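Local coordinates for ornithine decarboxylase (Entamoeba histolytica, PDB 4AIB), which probably catalyses the pyridoxal-phosphate-dependent decarboxylation of L-ornithine, the single step from ornithine to putrescine in polyamine biosynthesis, at residues 97-103 against 118-123; 140-144 against 158-162; 127-131 against 171-177. One frame throughout, in Å; residues are numbered along the deposited sequence.

All three contacts lie in the TIM-barrel domain, at different depths. Contacts 1 and 2 are buried, contact 3 only partly so, on the outer helical layer. Strands 118-121 and 138-143, neighbours in the parallel sheet, tie contact 1 to contact 2, whose centres are 11 Å apart; helix 124-133, following strand 118-121, carries half of contact 3 and packs on contact 1. The chemistry changes with place: contact 1 is a polar strand pairing with a lysine and a water, contact 2 relies on a loop packing against a strand end without cross-segment hydrogen bonds, and contact 3 combines an aliphatic interior with a charged rim. Contacts 1 and 2 also face the second subunit.

Contact 1 of 3, residues 97-103 against 118-123; sequences TYSQTFK and HTIVDS
Y98 and T119 form a single parallel bridge, their CA atoms 4.5 Å apart. Y98 N donates to H118 O at 2.7 Å with an N-H...O angle of 150°. On the other side of this residue, Y98 O is taken by a side chain: T119 OG1 donates to it at 2.9 Å, lying in the carbonyl plane. The threonine hydroxyl is anti to its own backbone nitrogen (chi1 -172°), which turns it to the neighbouring strand. It also accepts from K103 NZ at 3.1 Å, the two side chains meeting tip to tip. K103 bends at its last two torsions to bring the ammonium there, and NZ gives a second bond to Q100 O, 2.8 Å away, so that one lysine ties the turn to itself and to T119.

Strands 96-98 and 118-121 are consecutive strands of the TIM barrel, joined through helix 105-114 in a beta-alpha-beta unit, and their lone bridge closes the ring of strands here. Beyond it the regular pairing stops, although the chains stay side by side. I120 CD1 packs on S99 CB at 3.7 Å. T101 sets CB and CG2 against the D122 carboxylate, while the F102 ring, its plane 53° from that carboxylate, lies by S123 OG. A water bridges the segments there: it donates to T101 O and accepts from D122 N and S123 OG, both at 2.7 Å.

Farther out, D122 OD2 makes a salt bridge to R277 of the second subunit, and S123 OG caps helix 124-133 at E126 N. Q100, whose NE2 is bonded to A78 O, packs on C334 of the second subunit, the predicted proton donor. The Q100 side chain is about 6 Å from that of K57, the predicted cofactor lysine.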
# COMPACT_ATOMS: atom_id res chain seq x y z
N THR A 97 21.63 -3.16 -12.43
CA THR A 97 20.99 -4.28 -13.13
C THR A 97 19.46 -4.10 -13.15
O THR A 97 18.80 -4.08 -12.11
CB THR A 97 21.40 -5.66 -12.56
OG1 THR A 97 20.57 -6.69 -13.12
CG2 THR A 97 21.31 -5.71 -11.03
N TYR A 98 18.91 -3.96 -14.36
CA TYR A 98 17.48 -3.74 -14.54
C TYR A 98 16.71 -5.04 -14.29
O TYR A 98 16.36 -5.75 -15.24
CB TYR A 98 17.20 -3.16 -15.93
CG TYR A 98 15.80 -2.61 -16.14
CD1 TYR A 98 14.93 -2.40 -15.06
CD2 TYR A 98 15.36 -2.27 -17.41
CE1 TYR A 98 13.66 -1.89 -15.26
CE2 TYR A 98 14.09 -1.75 -17.62
CZ TYR A 98 13.24 -1.57 -16.54
OH TYR A 98 11.98 -1.06 -16.74
N SER A 99 16.45 -5.32 -13.02
CA SER A 99 15.78 -6.55 -12.60
C SER A 99 14.26 -6.44 -12.71
O SER A 99 13.56 -6.23 -11.72
CB SER A 99 16.19 -6.94 -11.18
OG SER A 99 15.79 -5.96 -10.24
N GLN A 100 13.76 -6.56 -13.94
CA GLN A 100 12.33 -6.58 -14.19
C GLN A 100 12.04 -7.62 -15.27
O GLN A 100 12.49 -7.50 -16.41
CB GLN A 100 11.83 -5.19 -14.61
CG GLN A 100 10.33 -5.10 -14.87
CD GLN A 100 9.49 -5.58 -13.70
OE1 GLN A 100 8.67 -6.50 -13.85
NE2 GLN A 100 9.67 -4.97 -12.54
N THR A 101 11.29 -8.65 -14.88
CA THR A 101 10.96 -9.76 -15.77
C THR A 101 10.10 -9.32 -16.95
O THR A 101 10.31 -9.79 -18.07
CB THR A 101 10.25 -10.91 -15.01
OG1 THR A 101 9.16 -10.38 -14.24
CG2 THR A 101 11.22 -11.62 -14.08
N PHE A 102 9.16 -8.42 -16.70
CA PHE A 102 8.31 -7.88 -17.75
C PHE A 102 8.36 -6.35 -17.77
O PHE A 102 7.74 -5.68 -16.94
CB PHE A 102 6.87 -8.40 -17.63
CG PHE A 102 6.75 -9.88 -17.84
CD1 PHE A 102 6.85 -10.43 -19.12
CD2 PHE A 102 6.53 -10.73 -16.76
CE1 PHE A 102 6.73 -11.80 -19.31
CE2 PHE A 102 6.41 -12.10 -16.95
CZ PHE A 102 6.51 -12.63 -18.23
N LYS A 103 9.12 -5.82 -18.72
CA LYS A 103 9.40 -4.39 -18.80
C LYS A 103 8.46 -3.68 -19.77
O LYS A 103 8.15 -4.20 -20.84
CB LYS A 103 10.85 -4.17 -19.25
CG LYS A 103 11.89 -4.77 -18.31
CD LYS A 103 13.26 -4.88 -18.96
CE LYS A 103 13.39 -6.11 -19.85
NZ LYS A 103 13.38 -7.38 -19.08
N HIS A 118 22.29 -4.32 -18.44
CA HIS A 118 21.99 -5.59 -17.79
C HIS A 118 20.55 -5.70 -17.36
O HIS A 118 20.04 -4.85 -16.63
CB HIS A 118 22.92 -5.83 -16.61
CG HIS A 118 24.39 -5.72 -16.96
ND1 HIS A 118 24.98 -6.52 -17.86
CD2 HIS A 118 25.39 -4.87 -16.49
CE1 HIS A 118 26.28 -6.20 -17.97
NE2 HIS A 118 26.53 -5.19 -17.13
N THR A 119 19.88 -6.76 -17.82
CA THR A 119 18.47 -7.00 -17.50
C THR A 119 18.16 -8.50 -17.35
O THR A 119 19.00 -9.35 -17.64
CB THR A 119 17.53 -6.35 -18.53
OG1 THR A 119 16.17 -6.44 -18.08
CG2 THR A 119 17.65 -7.02 -19.90
N ILE A 120 16.94 -8.80 -16.90
CA ILE A 120 16.52 -10.19 -16.63
C ILE A 120 15.30 -10.59 -17.47
O ILE A 120 14.45 -9.75 -17.79
CB ILE A 120 16.27 -10.42 -15.12
CG1 ILE A 120 17.53 -10.11 -14.31
CG2 ILE A 120 15.82 -11.86 -14.85
CD1 ILE A 120 17.32 -10.04 -12.81
N VAL A 121 15.23 -11.87 -17.83
CA VAL A 121 14.16 -12.43 -18.65
C VAL A 121 13.70 -13.79 -18.11
O VAL A 121 14.52 -14.59 -17.66
CB VAL A 121 14.62 -12.59 -20.12
CG1 VAL A 121 13.77 -13.60 -20.87
CG2 VAL A 121 14.60 -11.25 -20.83
N ASP A 122 12.39 -14.03 -18.15
CA ASP A 122 11.83 -15.35 -17.84
C ASP A 122 10.71 -15.79 -18.80
O ASP A 122 9.85 -16.61 -18.45
CB ASP A 122 11.39 -15.44 -16.37
CG ASP A 122 10.22 -14.53 -16.03
OD1 ASP A 122 9.97 -13.54 -16.75
OD2 ASP A 122 9.54 -14.80 -15.01
N SER A 123 10.74 -15.25 -20.02
CA SER A 123 9.74 -15.57 -21.05
C SER A 123 10.31 -15.43 -22.46
O SER A 123 11.26 -14.68 -22.68
CB SER A 123 8.51 -14.68 -20.90
OG SER A 123 8.81 -13.34 -21.23
O HOH W 1 10.49 -12.49 -19.27

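Contact 2 of 3, residues 140-144 against 158-162; sequences MIRIM and FGLHD
I143 and L160 have the nearest CA atoms, 4.9 Å apart, and the chain through 158-161 runs at 88° to the end of the strand, crossing it instead of pairing with it. R142 O and L160 N meet at too poor an angle for a hydrogen bond, and the segments are held by packing of side chains on each other and on backbone.

With CG anti to the backbone nitrogen (chi1 -176°) and the chain extended as far as NE, R142 runs past G159, where its CG lies 3.8 Å from G159 CA, and delivers the guanidinium to F158. F158 CB sits over one guanidinium face, 3.5 Å from R142 NH2, while NH1 approaches CD1 of the ring at 3.4 Å. The two planes are 38° apart. M144 CG comes to G159 CA at 3.9 Å from a direction roughly at right angles to that of R142 CG, so two side chains crowd the glycine. Its positive phi is a conformation that residues with a side chain seldom adopt, and its N is bonded to D122 OD2.

This is the C-terminal end of strand 138-143 of the TIM barrel, the end at which such barrels place their active sites. The loop leading on to helix 164-174 folds back over it, with residues 145-156 not modelled. F158 stands about 8 Å, side chain to side chain, from K57, the predicted cofactor lysine, and packs on S333 of the second subunit.

On the helix side, L160 CD2 meets I141 CD1 at 3.8 Å, the two side chains crossing at about a right angle, and both also touch V168 of helix 164-174. M144 SD makes an oblique Met-aromatic contact with H161, 5.0 Å from the ring centroid.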
# COMPACT_ATOMS: atom_id res chain seq x y z
N MET A 140 19.84 -11.87 -18.56
CA MET A 140 20.01 -12.88 -17.53
C MET A 140 18.77 -13.76 -17.48
O MET A 140 17.64 -13.26 -17.49
CB MET A 140 20.27 -12.23 -16.18
CG MET A 140 21.50 -12.76 -15.46
SD MET A 140 21.73 -12.14 -13.79
CE MET A 140 21.68 -10.37 -14.02
N ILE A 141 18.97 -15.08 -17.43
CA ILE A 141 17.85 -16.02 -17.41
C ILE A 141 17.41 -16.32 -15.97
O ILE A 141 18.22 -16.70 -15.13
CB ILE A 141 18.17 -17.30 -18.22
CG1 ILE A 141 16.91 -18.15 -18.42
CG2 ILE A 141 19.31 -18.10 -17.60
CD1 ILE A 141 16.97 -19.10 -19.60
N ARG A 142 16.12 -16.14 -15.70
CA ARG A 142 15.58 -16.37 -14.36
C ARG A 142 15.10 -17.81 -14.19
O ARG A 142 14.23 -18.28 -14.92
CB ARG A 142 14.46 -15.38 -14.02
CG ARG A 142 13.93 -15.51 -12.60
CD ARG A 142 13.10 -14.31 -12.19
NE ARG A 142 12.55 -14.46 -10.84
CZ ARG A 142 11.95 -13.49 -10.15
NH1 ARG A 142 11.80 -12.28 -10.67
NH2 ARG A 142 11.49 -13.74 -8.93
N ILE A 143 15.69 -18.51 -13.22
CA ILE A 143 15.32 -19.90 -12.91
C ILE A 143 14.73 -20.01 -11.51
O ILE A 143 14.60 -19.01 -10.80
CB ILE A 143 16.52 -20.87 -13.10
CG1 ILE A 143 17.67 -20.56 -12.14
CG2 ILE A 143 17.01 -20.87 -14.54
CD1 ILE A 143 17.79 -21.52 -10.97
N MET A 144 14.36 -21.23 -11.11
CA MET A 144 13.81 -21.49 -9.78
C MET A 144 14.56 -22.62 -9.08
O MET A 144 14.61 -22.68 -7.86
CB MET A 144 12.32 -21.83 -9.87
CG MET A 144 11.43 -20.64 -10.21
SD MET A 144 9.73 -21.12 -10.60
CE MET A 144 9.11 -21.58 -8.99
N PHE A 158 6.65 -16.08 -11.08
CA PHE A 158 8.01 -15.54 -11.00
C PHE A 158 9.11 -16.59 -11.13
O PHE A 158 9.41 -17.33 -10.18
CB PHE A 158 8.22 -14.65 -9.76
CG PHE A 158 7.68 -13.26 -9.93
CD1 PHE A 158 8.42 -12.29 -10.60
CD2 PHE A 158 6.44 -12.91 -9.41
CE1 PHE A 158 7.93 -11.00 -10.76
CE2 PHE A 158 5.94 -11.62 -9.57
CZ PHE A 158 6.69 -10.67 -10.25
N GLY A 159 9.70 -16.65 -12.32
CA GLY A 159 10.73 -17.63 -12.64
C GLY A 159 10.44 -18.35 -13.94
O GLY A 159 9.53 -17.97 -14.68
N LEU A 160 11.22 -19.39 -14.21
CA LEU A 160 11.07 -20.18 -15.43
C LEU A 160 11.21 -21.66 -15.10
O LEU A 160 12.14 -22.07 -14.40
CB LEU A 160 12.13 -19.76 -16.45
CG LEU A 160 12.09 -20.24 -17.90
CD1 LEU A 160 10.98 -19.55 -18.68
CD2 LEU A 160 13.43 -19.96 -18.56
N HIS A 161 10.26 -22.46 -15.59
CA HIS A 161 10.23 -23.90 -15.30
C HIS A 161 11.32 -24.66 -16.01
O HIS A 161 11.81 -24.22 -17.06
CB HIS A 161 8.86 -24.49 -15.61
CG HIS A 161 7.75 -23.99 -14.70
ND1 HIS A 161 7.83 -24.05 -13.36
CD2 HIS A 161 6.51 -23.43 -15.00
CE1 HIS A 161 6.71 -23.54 -12.82
NE2 HIS A 161 5.90 -23.16 -13.82
N ASP A 162 11.69 -25.81 -15.44
CA ASP A 162 12.81 -26.63 -15.90
C ASP A 162 12.89 -26.84 -17.42
O ASP A 162 13.95 -26.66 -18.02
CB ASP A 162 12.78 -28.00 -15.20
CG ASP A 162 13.07 -27.90 -13.72
OD1 ASP A 162 14.24 -27.62 -13.35
OD2 ASP A 162 12.14 -28.12 -12.91

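Contact 3 of 3, residues 127-131 against 171-177; sequences VQKIA and EIKDKGL
V127 is the central bump, a branched side chain pushed into a hollow formed by E171, I172 and L177. Its two methyls divide the work: CG1, anti to the backbone nitrogen (chi1 176°), lies 3.7 Å from both E171 CG and L177 CD1, whereas CG2 packs on I172 CG1 at 3.8 Å. One turn later A131 presents a smaller bump. Its CB fits between K175 CD and L177 CD1, each 3.8 Å away, and the aliphatic stem of K175 lies against this small methyl.

L177 owes its position to the end of its helix. G176, with positive phi, terminates helix 164-174 in a Schellman motif, and the chain turns back so that L177 reaches under V127 and A131 on its way to strand 179-184. The helices 124-133 and 164-174 are neighbours in the outer layer of the TIM barrel, and the inner edge of the contact rests on the strands: V127 touches V121, and L177 touches I139.

Toward solvent the fit gives way to polar groups gathered on E171 OE2. Q128 NE2 donates to it at 3.3 Å, standing above the carboxylate plane (69° out of it), with the amide and carboxylate planes 82° apart. K175 NZ, in a salt bridge at 3.1 Å, arrives on the syn side from the opposite face. With two donors gripping one oxygen, one of them a cation, the glutamate is probably kept ionised and its rotation restrained, so a charged clasp borders the aliphatic seam.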
# COMPACT_ATOMS: atom_id res chain seq x y z
N VAL A 127 12.42 -11.91 -24.52
CA VAL A 127 13.61 -12.10 -25.36
C VAL A 127 13.40 -11.36 -26.69
O VAL A 127 14.29 -10.64 -27.15
CB VAL A 127 13.89 -13.60 -25.63
CG1 VAL A 127 15.06 -13.77 -26.59
CG2 VAL A 127 14.17 -14.34 -24.34
N GLN A 128 12.22 -11.53 -27.27
CA GLN A 128 11.84 -10.88 -28.52
C GLN A 128 11.66 -9.37 -28.34
O GLN A 128 12.00 -8.59 -29.23
CB GLN A 128 10.55 -11.50 -29.08
CG GLN A 128 10.69 -12.96 -29.48
CD GLN A 128 9.35 -13.64 -29.73
OE1 GLN A 128 8.30 -13.17 -29.29
NE2 GLN A 128 9.39 -14.76 -30.45
N LYS A 129 11.11 -8.98 -27.19
CA LYS A 129 10.92 -7.58 -26.83
C LYS A 129 12.25 -6.84 -26.77
O LYS A 129 12.37 -5.72 -27.26
CB LYS A 129 10.21 -7.48 -25.47
CG LYS A 129 9.87 -6.06 -25.03
CD LYS A 129 9.38 -6.01 -23.59
CE LYS A 129 7.96 -6.53 -23.45
NZ LYS A 129 7.53 -6.61 -22.02
N ILE A 130 13.25 -7.49 -26.18
CA ILE A 130 14.60 -6.95 -26.08
C ILE A 130 15.27 -6.92 -27.46
O ILE A 130 15.91 -5.94 -27.82
CB ILE A 130 15.44 -7.71 -25.04
CG1 ILE A 130 15.00 -7.31 -23.63
CG2 ILE A 130 16.93 -7.45 -25.22
CD1 ILE A 130 15.41 -8.28 -22.54
N ALA A 131 15.09 -8.00 -28.22
CA ALA A 131 15.67 -8.11 -29.56
C ALA A 131 15.14 -7.06 -30.54
O ALA A 131 15.82 -6.71 -31.51
CB ALA A 131 15.45 -9.51 -30.12
N GLU A 171 15.83 -19.30 -28.08
CA GLU A 171 15.34 -18.02 -28.59
C GLU A 171 16.38 -16.90 -28.46
O GLU A 171 16.50 -16.06 -29.35
CB GLU A 171 14.03 -17.63 -27.89
CG GLU A 171 13.30 -16.43 -28.50
CD GLU A 171 12.67 -16.72 -29.85
OE1 GLU A 171 12.34 -17.89 -30.14
OE2 GLU A 171 12.50 -15.76 -30.63
N ILE A 172 17.12 -16.91 -27.35
CA ILE A 172 18.20 -15.94 -27.15
C ILE A 172 19.29 -16.14 -28.21
O ILE A 172 19.83 -15.17 -28.74
CB ILE A 172 18.80 -16.02 -25.72
CG1 ILE A 172 17.71 -15.78 -24.67
CG2 ILE A 172 19.92 -14.99 -25.54
CD1 ILE A 172 18.09 -16.19 -23.26
N LYS A 173 19.59 -17.41 -28.52
CA LYS A 173 20.56 -17.75 -29.55
C LYS A 173 20.05 -17.42 -30.96
O LYS A 173 20.80 -16.90 -31.78
CB LYS A 173 20.94 -19.24 -29.47
CG LYS A 173 22.24 -19.58 -30.18
CD LYS A 173 22.39 -21.08 -30.43
CE LYS A 173 23.58 -21.35 -31.33
NZ LYS A 173 23.78 -22.79 -31.62
N ASP A 174 18.78 -17.72 -31.21
CA ASP A 174 18.16 -17.48 -32.52
C ASP A 174 18.01 -16.00 -32.83
O ASP A 174 17.97 -15.61 -34.00
CB ASP A 174 16.81 -18.19 -32.62
CG ASP A 174 16.93 -19.70 -32.59
OD1 ASP A 174 18.06 -20.22 -32.63
OD2 ASP A 174 15.88 -20.38 -32.51
N LYS A 175 17.93 -15.17 -31.79
CA LYS A 175 17.85 -13.72 -31.96
C LYS A 175 19.23 -13.06 -31.91
O LYS A 175 19.36 -11.85 -32.12
CB LYS A 175 16.91 -13.11 -30.91
CG LYS A 175 15.43 -13.40 -31.14
CD LYS A 175 14.86 -12.57 -32.29
CE LYS A 175 13.41 -12.93 -32.57
NZ LYS A 175 13.27 -14.26 -33.24
N GLY A 176 20.26 -13.86 -31.63
CA GLY A 176 21.64 -13.40 -31.58
C GLY A 176 21.90 -12.39 -30.48
O GLY A 176 22.58 -11.38 -30.70
N LEU A 177 21.37 -12.66 -29.29
CA LEU A 177 21.47 -11.75 -28.16
C LEU A 177 22.53 -12.19 -27.16
O LEU A 177 22.89 -13.37 -27.11
CB LEU A 177 20.11 -11.61 -27.47
CG LEU A 177 18.95 -11.05 -28.31
CD1 LEU A 177 17.62 -11.37 -27.65
CD2 LEU A 177 19.10 -9.55 -28.53